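Local structure of SusD family protein (7KV1) at residues D351-A356 against N435-R440; T357-A362 against Y381-K386; D125-L130 against M146-L151. The protein probably binds beta-glucans at the bacterial cell surface, as a SusD-like glycan-binding protein that serves glycan use by a human gut Bacteroides. All blocks are in the same frame, centred on the assembly; numbering follows the deposited sequence.

Contact 1. Residues D351-A356 against N435-R440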
loop_
_atom_site.group_PDB
_atom_site.type_symbol
_atom_site.label_atom_id
_atom_site.label_comp_id
_atom_site.label_asym_id
_atom_site.label_seq_id
_atom_site.Cartn_x
_atom_site.Cartn_y
_atom_site.Cartn_z
ATOM N N ASP A 351 -16.983 17.769 -0.439
ATOM C CA ASP A 351 -16.316 16.449 -0.226
ATOM C C ASP A 351 -15.782 16.365 1.207
ATOM O O ASP A 351 -14.829 17.076 1.546
ATOM C CB ASP A 351 -15.241 16.189 -1.275
ATOM C CG ASP A 351 -14.847 14.726 -1.397
ATOM O OD1 ASP A 351 -14.842 14.084 -0.349
ATOM O OD2 ASP A 351 -14.566 14.254 -2.565
ATOM N N LYS A 352 -16.351 15.483 2.017
ATOM C CA LYS A 352 -15.937 15.329 3.422
ATOM C C LYS A 352 -14.511 14.782 3.491
ATOM O O LYS A 352 -13.920 14.882 4.560
ATOM C CB LYS A 352 -16.909 14.431 4.185
ATOM C CG LYS A 352 -18.280 15.042 4.397
ATOM C CD LYS A 352 -19.228 14.123 5.100
ATOM C CE LYS A 352 -20.570 14.778 5.338
ATOM N NZ LYS A 352 -21.486 13.827 6.007
ATOM N N ARG A 353 -13.981 14.213 2.405
ATOM C CA ARG A 353 -12.618 13.630 2.426
ATOM C C ARG A 353 -11.577 14.745 2.446
ATOM O O ARG A 353 -10.505 14.496 2.965
ATOM C CB ARG A 353 -12.401 12.695 1.243
ATOM C CG ARG A 353 -13.296 11.476 1.330
ATOM C CD ARG A 353 -13.285 10.623 0.072
ATOM N NE ARG A 353 -13.899 11.334 -1.048
ATOM C CZ ARG A 353 -14.341 10.757 -2.145
ATOM N NH1 ARG A 353 -14.241 9.455 -2.293
ATOM N NH2 ARG A 353 -14.877 11.495 -3.099
ATOM N N ARG A 354 -11.896 15.928 1.938
ATOM C CA ARG A 354 -10.888 17.012 1.831
ATOM C C ARG A 354 -10.314 17.354 3.211
ATOM O O ARG A 354 -9.090 17.348 3.339
ATOM C CB ARG A 354 -11.427 18.282 1.202
ATOM C CG ARG A 354 -10.322 19.310 1.004
ATOM C CD ARG A 354 -10.804 20.524 0.260
ATOM N NE ARG A 354 -11.583 21.366 1.142
ATOM C CZ ARG A 354 -12.126 22.528 0.799
ATOM N NH1 ARG A 354 -12.018 22.991 -0.432
ATOM N NH2 ARG A 354 -12.799 23.223 1.694
ATOM N N ASP A 355 -11.145 17.665 4.204
ATOM C CA ASP A 355 -10.588 18.068 5.525
ATOM C C ASP A 355 -9.969 16.848 6.241
ATOM O O ASP A 355 -9.000 17.043 6.970
ATOM C CB ASP A 355 -11.623 18.841 6.337
ATOM C CG ASP A 355 -11.964 20.218 5.766
ATOM O OD1 ASP A 355 -11.269 20.717 4.797
ATOM O OD2 ASP A 355 -12.940 20.770 6.264
ATOM N N ALA A 356 -10.407 15.617 5.987
ATOM C CA ALA A 356 -9.791 14.413 6.612
ATOM C C ALA A 356 -8.478 14.050 5.909
ATOM O O ALA A 356 -7.723 13.214 6.456
ATOM C CB ALA A 356 -10.706 13.222 6.554
ATOM N N ASN A 435 -21.455 4.579 -5.803
ATOM C CA ASN A 435 -22.278 5.653 -5.185
ATOM C C ASN A 435 -22.284 5.514 -3.655
ATOM O O ASN A 435 -22.432 6.556 -2.985
ATOM C CB ASN A 435 -23.684 5.732 -5.781
ATOM C CG ASN A 435 -23.689 6.407 -7.134
ATOM O OD1 ASN A 435 -22.702 7.050 -7.487
ATOM N ND2 ASN A 435 -24.783 6.271 -7.892
ATOM N N GLU A 436 -22.129 4.306 -3.113
ATOM C CA GLU A 436 -22.007 4.075 -1.637
ATOM C C GLU A 436 -20.765 4.819 -1.110
ATOM O O GLU A 436 -20.850 5.431 -0.039
ATOM C CB GLU A 436 -21.916 2.569 -1.397
ATOM C CG GLU A 436 -22.232 2.038 -0.018
ATOM C CD GLU A 436 -22.605 0.548 -0.043
ATOM O OE1 GLU A 436 -23.323 0.146 -1.036
ATOM O OE2 GLU A 436 -22.153 -0.252 0.891
ATOM N N VAL A 437 -19.657 4.756 -1.849
ATOM C CA VAL A 437 -18.403 5.510 -1.554
ATOM C C VAL A 437 -18.669 7.013 -1.715
ATOM O O VAL A 437 -18.292 7.756 -0.806
ATOM C CB VAL A 437 -17.222 5.029 -2.420
ATOM C CG1 VAL A 437 -15.955 5.824 -2.172
ATOM C CG2 VAL A 437 -16.931 3.546 -2.220
ATOM N N ARG A 438 -19.253 7.464 -2.817
ATOM C CA ARG A 438 -19.510 8.919 -3.043
ATOM C C ARG A 438 -20.430 9.451 -1.945
ATOM O O ARG A 438 -20.123 10.498 -1.378
ATOM C CB ARG A 438 -20.140 9.132 -4.410
ATOM C CG ARG A 438 -19.173 8.908 -5.557
ATOM C CD ARG A 438 -19.692 9.384 -6.894
ATOM N NE ARG A 438 -19.991 10.804 -6.963
ATOM C CZ ARG A 438 -19.118 11.767 -7.260
ATOM N NH1 ARG A 438 -17.827 11.505 -7.462
ATOM N NH2 ARG A 438 -19.555 13.011 -7.323
ATOM N N THR A 439 -21.501 8.727 -1.622
ATOM C CA THR A 439 -22.492 9.156 -0.597
ATOM C C THR A 439 -21.801 9.290 0.764
ATOM O O THR A 439 -22.089 10.258 1.479
ATOM C CB THR A 439 -23.677 8.186 -0.506
ATOM O OG1 THR A 439 -24.254 8.199 -1.796
ATOM C CG2 THR A 439 -24.737 8.620 0.484
ATOM N N ARG A 440 -20.923 8.349 1.144
ATOM C CA ARG A 440 -20.224 8.406 2.460
ATOM C C ARG A 440 -19.400 9.701 2.493
ATOM O O ARG A 440 -19.266 10.365 3.564
ATOM C CB ARG A 440 -19.416 7.114 2.688
ATOM C CG ARG A 440 -18.813 6.978 4.080
ATOM C CD ARG A 440 -17.449 7.679 4.149
ATOM N NE ARG A 440 -16.398 6.960 3.405
ATOM C CZ ARG A 440 -15.759 5.879 3.870
ATOM N NH1 ARG A 440 -16.069 5.377 5.057
ATOM N NH2 ARG A 440 -14.827 5.281 3.134
#

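Contact 2. Residues T357-A362 against Y381-K386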
loop_
_atom_site.group_PDB
_atom_site.type_symbol
_atom_site.label_atom_id
_atom_site.label_comp_id
_atom_site.label_asym_id
_atom_site.label_seq_id
_atom_site.Cartn_x
_atom_site.Cartn_y
_atom_site.Cartn_z
ATOM N N THR A 357 -8.230 14.609 4.738
ATOM C CA THR A 357 -7.057 14.229 3.889
ATOM C C THR A 357 -5.962 15.281 4.053
ATOM O O THR A 357 -4.774 14.923 4.127
ATOM C CB THR A 357 -7.504 14.031 2.433
ATOM O OG1 THR A 357 -8.399 12.918 2.390
ATOM C CG2 THR A 357 -6.335 13.789 1.514
ATOM N N CYS A 358 -6.363 16.545 4.069
ATOM C CA CYS A 358 -5.481 17.710 3.890
ATOM C C CYS A 358 -5.403 18.464 5.210
ATOM O O CYS A 358 -6.424 19.026 5.633
ATOM C CB CYS A 358 -5.990 18.618 2.776
ATOM S SG CYS A 358 -6.300 17.763 1.210
ATOM N N TRP A 359 -4.240 18.458 5.848
ATOM C CA TRP A 359 -3.952 19.319 7.022
ATOM C C TRP A 359 -3.386 20.635 6.510
ATOM O O TRP A 359 -2.250 20.631 6.015
ATOM C CB TRP A 359 -3.003 18.602 7.966
ATOM C CG TRP A 359 -2.515 19.434 9.104
ATOM C CD1 TRP A 359 -3.092 20.556 9.640
ATOM C CD2 TRP A 359 -1.341 19.158 9.882
ATOM N NE1 TRP A 359 -2.357 20.989 10.710
ATOM C CE2 TRP A 359 -1.282 20.144 10.886
ATOM C CE3 TRP A 359 -0.350 18.173 9.823
ATOM C CZ2 TRP A 359 -0.221 20.195 11.782
ATOM C CZ3 TRP A 359 0.677 18.198 10.741
ATOM C CH2 TRP A 359 0.726 19.194 11.715
ATOM N N VAL A 360 -4.200 21.690 6.508
ATOM C CA VAL A 360 -3.822 23.003 5.931
ATOM C C VAL A 360 -3.340 23.856 7.103
ATOM O O VAL A 360 -4.116 24.040 8.061
ATOM C CB VAL A 360 -4.983 23.696 5.202
ATOM C CG1 VAL A 360 -4.586 25.095 4.742
ATOM C CG2 VAL A 360 -5.491 22.879 4.023
ATOM N N ILE A 361 -2.118 24.353 7.026
ATOM C CA ILE A 361 -1.564 25.278 8.057
ATOM C C ILE A 361 -1.703 26.711 7.527
ATOM O O ILE A 361 -1.267 26.965 6.419
ATOM C CB ILE A 361 -0.136 24.836 8.397
ATOM C CG1 ILE A 361 -0.184 23.395 8.930
ATOM C CG2 ILE A 361 0.505 25.825 9.367
ATOM C CD1 ILE A 361 1.113 22.824 9.379
ATOM N N ALA A 362 -2.385 27.589 8.271
ATOM C CA ALA A 362 -2.580 29.025 7.938
ATOM C C ALA A 362 -1.218 29.653 7.587
ATOM O O ALA A 362 -0.225 29.302 8.271
ATOM C CB ALA A 362 -3.238 29.717 9.110
ATOM N N TYR A 381 -2.410 10.667 8.709
ATOM C CA TYR A 381 -1.339 10.112 9.565
ATOM C C TYR A 381 -0.547 11.254 10.213
ATOM O O TYR A 381 0.624 11.053 10.503
ATOM C CB TYR A 381 -0.466 9.132 8.756
ATOM C CG TYR A 381 -1.199 7.902 8.272
ATOM C CD1 TYR A 381 -1.538 6.883 9.151
ATOM C CD2 TYR A 381 -1.506 7.723 6.927
ATOM C CE1 TYR A 381 -2.195 5.741 8.717
ATOM C CE2 TYR A 381 -2.163 6.586 6.479
ATOM C CZ TYR A 381 -2.509 5.586 7.378
ATOM O OH TYR A 381 -3.145 4.443 6.976
ATOM N N ARG A 382 -1.188 12.391 10.492
ATOM C CA ARG A 382 -0.502 13.537 11.111
ATOM C C ARG A 382 -0.167 13.193 12.564
ATOM O O ARG A 382 -0.800 12.347 13.204
ATOM C CB ARG A 382 -1.304 14.829 10.962
ATOM C CG ARG A 382 -2.601 14.862 11.752
ATOM C CD ARG A 382 -2.876 16.286 12.151
ATOM N NE ARG A 382 -1.983 16.698 13.212
ATOM C CZ ARG A 382 -2.010 17.882 13.808
ATOM N NH1 ARG A 382 -2.867 18.815 13.443
ATOM N NH2 ARG A 382 -1.142 18.136 14.762
ATOM N N PRO A 383 0.915 13.789 13.104
ATOM C CA PRO A 383 1.299 13.552 14.490
ATOM C C PRO A 383 0.337 14.287 15.436
ATOM O O PRO A 383 -0.060 15.420 15.116
ATOM C CB PRO A 383 2.719 14.121 14.600
ATOM C CG PRO A 383 2.736 15.211 13.540
ATOM C CD PRO A 383 1.843 14.699 12.422
ATOM N N TYR A 384 0.022 13.613 16.539
ATOM C CA TYR A 384 -0.702 14.122 17.736
ATOM C C TYR A 384 0.015 13.669 19.008
ATOM O O TYR A 384 0.365 12.484 19.069
ATOM C CB TYR A 384 -2.121 13.553 17.781
ATOM C CG TYR A 384 -3.056 14.205 16.803
ATOM C CD1 TYR A 384 -3.382 15.539 16.936
ATOM C CD2 TYR A 384 -3.570 13.511 15.728
ATOM C CE1 TYR A 384 -4.230 16.164 16.044
ATOM C CE2 TYR A 384 -4.426 14.118 14.830
ATOM C CZ TYR A 384 -4.748 15.443 14.985
ATOM O OH TYR A 384 -5.560 16.066 14.109
ATOM N N ASP A 385 0.123 14.531 20.034
ATOM C CA ASP A 385 0.741 14.150 21.346
ATOM C C ASP A 385 0.065 12.887 21.894
ATOM O O ASP A 385 0.768 11.946 22.281
ATOM C CB ASP A 385 0.667 15.265 22.395
ATOM C CG ASP A 385 1.409 16.521 21.992
ATOM O OD1 ASP A 385 2.434 16.418 21.303
ATOM O OD2 ASP A 385 0.924 17.596 22.329
ATOM N N LYS A 386 -1.258 12.833 21.879
ATOM C CA LYS A 386 -2.011 11.680 22.439
ATOM C C LYS A 386 -1.589 10.355 21.779
ATOM O O LYS A 386 -1.913 9.331 22.365
ATOM C CB LYS A 386 -3.513 11.923 22.276
ATOM C CG LYS A 386 -3.994 12.000 20.835
ATOM C CD LYS A 386 -5.500 12.028 20.703
ATOM C CE LYS A 386 -5.984 11.479 19.382
ATOM N NZ LYS A 386 -5.797 10.012 19.344
#

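Contact 3. Residues D125-L130 against M146-L151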
loop_
_atom_site.group_PDB
_atom_site.type_symbol
_atom_site.label_atom_id
_atom_site.label_comp_id
_atom_site.label_asym_id
_atom_site.label_seq_id
_atom_site.Cartn_x
_atom_site.Cartn_y
_atom_site.Cartn_z
ATOM N N ASP A 125 10.920 -20.848 6.375
ATOM C CA ASP A 125 11.357 -21.531 7.625
ATOM C C ASP A 125 10.149 -22.093 8.377
ATOM O O ASP A 125 10.179 -23.289 8.703
ATOM C CB ASP A 125 12.068 -20.564 8.561
ATOM C CG ASP A 125 13.506 -20.289 8.165
ATOM O OD1 ASP A 125 14.101 -21.148 7.455
ATOM O OD2 ASP A 125 14.022 -19.222 8.579
ATOM N N LEU A 126 9.152 -21.252 8.672
ATOM C CA LEU A 126 7.891 -21.677 9.340
ATOM C C LEU A 126 7.337 -22.880 8.574
ATOM O O LEU A 126 7.003 -23.879 9.231
ATOM C CB LEU A 126 6.907 -20.503 9.411
ATOM C CG LEU A 126 5.514 -20.754 10.017
ATOM C CD1 LEU A 126 4.662 -21.669 9.155
ATOM C CD2 LEU A 126 5.589 -21.297 11.425
ATOM N N LEU A 127 7.288 -22.828 7.239
ATOM C CA LEU A 127 6.710 -23.932 6.440
ATOM C C LEU A 127 7.584 -25.193 6.552
ATOM O O LEU A 127 7.007 -26.272 6.587
ATOM C CB LEU A 127 6.504 -23.478 4.991
ATOM C CG LEU A 127 5.421 -22.409 4.855
ATOM C CD1 LEU A 127 5.582 -21.583 3.590
ATOM C CD2 LEU A 127 4.032 -23.032 4.923
ATOM N N LYS A 128 8.912 -25.076 6.645
ATOM C CA LYS A 128 9.811 -26.243 6.892
ATOM C C LYS A 128 9.456 -26.875 8.246
ATOM O O LYS A 128 9.182 -28.080 8.267
ATOM C CB LYS A 128 11.284 -25.818 6.843
ATOM C CG LYS A 128 12.289 -26.958 6.971
ATOM C CD LYS A 128 13.742 -26.530 6.799
ATOM C CE LYS A 128 14.301 -25.828 8.021
ATOM N NZ LYS A 128 15.740 -25.514 7.857
ATOM N N TYR A 129 9.412 -26.070 9.317
ATOM C CA TYR A 129 9.160 -26.487 10.721
ATOM C C TYR A 129 7.804 -27.192 10.872
ATOM O O TYR A 129 7.699 -27.998 11.827
ATOM C CB TYR A 129 9.178 -25.322 11.720
ATOM C CG TYR A 129 10.416 -24.454 11.737
ATOM C CD1 TYR A 129 11.625 -24.893 11.214
ATOM C CD2 TYR A 129 10.382 -23.180 12.291
ATOM C CE1 TYR A 129 12.751 -24.085 11.207
ATOM C CE2 TYR A 129 11.501 -22.361 12.298
ATOM C CZ TYR A 129 12.696 -22.818 11.762
ATOM O OH TYR A 129 13.811 -22.028 11.746
ATOM N N LEU A 130 6.805 -26.918 10.022
ATOM C CA LEU A 130 5.420 -27.415 10.252
ATOM C C LEU A 130 5.337 -28.945 10.161
ATOM O O LEU A 130 4.468 -29.498 10.848
ATOM C CB LEU A 130 4.430 -26.756 9.287
ATOM C CG LEU A 130 3.906 -25.389 9.734
ATOM C CD1 LEU A 130 2.971 -24.807 8.688
ATOM C CD2 LEU A 130 3.191 -25.468 11.076
ATOM N N MET A 146 -1.269 -21.586 6.051
ATOM C CA MET A 146 -1.928 -20.652 5.117
ATOM C C MET A 146 -1.567 -19.216 5.499
ATOM O O MET A 146 -1.426 -18.403 4.587
ATOM C CB MET A 146 -3.433 -20.894 5.088
ATOM C CG MET A 146 -3.796 -22.188 4.339
ATOM S SD MET A 146 -2.780 -22.609 2.879
ATOM C CE MET A 146 -3.246 -24.319 2.589
ATOM N N GLN A 147 -1.381 -18.909 6.782
ATOM C CA GLN A 147 -0.936 -17.554 7.195
ATOM C C GLN A 147 0.472 -17.308 6.629
ATOM O O GLN A 147 0.720 -16.239 6.028
ATOM C CB GLN A 147 -0.967 -17.385 8.708
ATOM C CG GLN A 147 -2.336 -17.105 9.296
ATOM C CD GLN A 147 -2.251 -17.113 10.804
ATOM O OE1 GLN A 147 -1.816 -16.154 11.421
ATOM N NE2 GLN A 147 -2.677 -18.208 11.408
ATOM N N ALA A 148 1.374 -18.272 6.764
ATOM C CA ALA A 148 2.756 -18.116 6.264
ATOM C C ALA A 148 2.727 -17.956 4.738
ATOM O O ALA A 148 3.483 -17.107 4.205
ATOM C CB ALA A 148 3.619 -19.280 6.693
ATOM N N ARG A 149 1.896 -18.723 4.034
ATOM C CA ARG A 149 1.907 -18.664 2.550
ATOM C C ARG A 149 1.347 -17.311 2.064
ATOM O O ARG A 149 1.861 -16.758 1.075
ATOM C CB ARG A 149 1.208 -19.882 1.960
ATOM C CG ARG A 149 2.027 -21.158 2.153
ATOM C CD ARG A 149 1.266 -22.417 1.803
ATOM N NE ARG A 149 1.088 -22.517 0.368
ATOM C CZ ARG A 149 0.295 -23.393 -0.228
ATOM N NH1 ARG A 149 -0.362 -24.304 0.491
ATOM N NH2 ARG A 149 0.200 -23.406 -1.544
ATOM N N LEU A 150 0.332 -16.799 2.736
ATOM C CA LEU A 150 -0.294 -15.509 2.362
ATOM C C LEU A 150 0.684 -14.361 2.635
ATOM O O LEU A 150 0.774 -13.447 1.783
ATOM C CB LEU A 150 -1.606 -15.364 3.137
ATOM C CG LEU A 150 -2.408 -14.095 2.827
ATOM C CD1 LEU A 150 -2.510 -13.841 1.331
ATOM C CD2 LEU A 150 -3.792 -14.208 3.448
ATOM N N LEU A 151 1.419 -14.398 3.745
ATOM C CA LEU A 151 2.472 -13.402 4.050
ATOM C C LEU A 151 3.527 -13.481 2.957
ATOM O O LEU A 151 3.980 -12.447 2.470
ATOM C CB LEU A 151 3.090 -13.667 5.420
ATOM C CG LEU A 151 2.298 -13.148 6.602
ATOM C CD1 LEU A 151 2.828 -13.763 7.884
ATOM C CD2 LEU A 151 2.371 -11.629 6.692
#

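Contact 1. Residues D351-A356 against N435-R440
Asp351 OD1 is gripped twice by Arg353, the residue whose far end meets Val437 across the contact. The backbone supplies one grip, a capping bond from Arg353 N to Asp351 OD1 of 2.9 Å on the anti side, tilted out of the carboxylate plane. The side chain supplies the other: Arg353 NE reaches the syn lone pair of Asp351 OD1 at 3.0 Å, while Arg353 NH2 lies 2.8 Å from Asp351 OD2. The guanidinium thus meets the carboxylate side-on as a two-pronged salt bridge, and a bend at its third torsion (chi3 -67°) turns it back towards Asp351, just ahead of it in the chain. Its remaining nitrogen points onward, with Arg353 NH1 4.0 Å from Val437 CG1. The methyl approaches obliquely, and the two side chains cross at about a right angle. Val437 sits on helix 429-440, one of the many helices of this SusD-family fold, and helix 451-461 brings two glutamates alongside: Glu461 pairs with Arg353 NH1 and Glu457 with Arg353 NH2. Both acids are shared, Glu457 with Arg438 and Glu461 with Arg440, whose other terminal nitrogen is bound to Glu285. Arg353 NH2 and Arg438 NH1 are 5.3 Å apart, with Glu457 bonded to both, and this sharing probably favours the charged state of all these groups. An alanine here is likely to leave Asp351, Glu457 and Glu461 each without a buried counter-charge and to open a gap beside Val437. Towards solvent the contact is looser. Lys352 runs out extended, its CD 4.1 Å from Arg440 O, while its backbone hydrogen-bonds to Ala441 just beyond the helix.

Contact 2. Residues T357-A362 against Y381-K386
Trp359 and Arg382 lie flat on each other, the guanidinium over the six-membered ring with its plane turned only 15° from that of the indole. Arg382 CZ stands 3.7 Å from the centroid of the Trp359 six-membered ring, a cation-pi contact well over the face. Closest of all, Arg382 NH1 comes within 3.3 Å of Trp359 CE2, one of the two atoms shared by the rings. The aliphatic part follows the same face: Arg382 CD makes a CH-pi contact, and CB lies near Trp359 CE3. Arg382 has its CG wedged between the backbone N and the carbonyl carbon (chi1 68°), and bends at chi2 and chi3 fold the chain along the ring. Pro383 CD adds an oblique touch, 4.1 Å from Trp359 CZ3. The layers continue both ways, with Ile361 CD1 on the other face of the indole and the Tyr384 ring on the other face of the guanidinium. This stack ties strand 358-360, half of a two-stranded antiparallel hairpin with 376-378, to the loop after that hairpin. Arg382 NE and NH2 both donate to Pro383 O, at 3.0 and 2.9 Å, which fixes the rotation of the guanidinium, and NH1 pairs with Asp324. The guanidinium thus lies between two rings, and its buried positive charge is probably stabilised by the Trp359 face and by the oxygens of Pro383 and Asp324.

Contact 3. Residues D125-L130 against M146-L151
This is an apolar helix-to-helix contact, joining the C-terminal end of helix 110-129 to the middle of helix 138-162 in the N-terminal, TPR-related part of this SusD-family protein. At its centre is Ala148, whose single methyl faces two leucines that follow each other in the sequence. Leu126 comes closest, with CD1 3.6 Å from Ala148 CB. Leu127 approaches with its branch point, CG lying 4.1 Å from the same Ala148 CB, and so the methyl faces the notch between the two leucine side chains. The small side chain probably helps the backbones approach here, the CA atoms of Leu126 and Ala148 being 7.0 Å apart; the short axes come to 9.6 Å. The helices run nearly antiparallel, at 156° between their N-to-C directions. Being consecutive in the chain and linked by a short connection, they form an antiparallel helical hairpin, consistent with the tetratricopeptide-like helical scaffold of SusD proteins. Beyond the alanine, Leu127 spreads both methyls over the aliphatic stem of Arg149, crossing it at about a right angle, with CD1 and CD2 each 3.9 Å from Arg149 CG. Leu127 CG, anti to the carbonyl carbon (chi1 -68°), carries the fork towards helix 138-162, where Glu145 and Arg152 also touch this leucine. Arg149 lends only carbon here; its guanidinium turns to Glu195 on helix 185-201 and to Glu145 on its own helix, a salt bridge to each. Burial changes across the contact, Leu126 and Ala148 being enclosed while Leu127 and Arg149 lie nearer the solvent.

How the contacts relate
Contacts 1 and 2 are neighbours by chain: residues 351-356 run straight into 357-362, where helix 353-357 gives way to strand 358-360. Their centres are 19 Å apart, and apart from this junction they do not touch. In sequence, contact 2 opens and closes between the two halves of contact 1, in the C-terminal part of the chain. Contact 3 closes earlier, in the N-terminal part and on the opposite side of the chain's centre; its centre is 39 Å from each of the others, with nearest atoms about 22 Å from contact 1 and about 17 Å from contact 2. The bound cobalt hexammine lies about 11 Å from the Val437 side chain of contact 1.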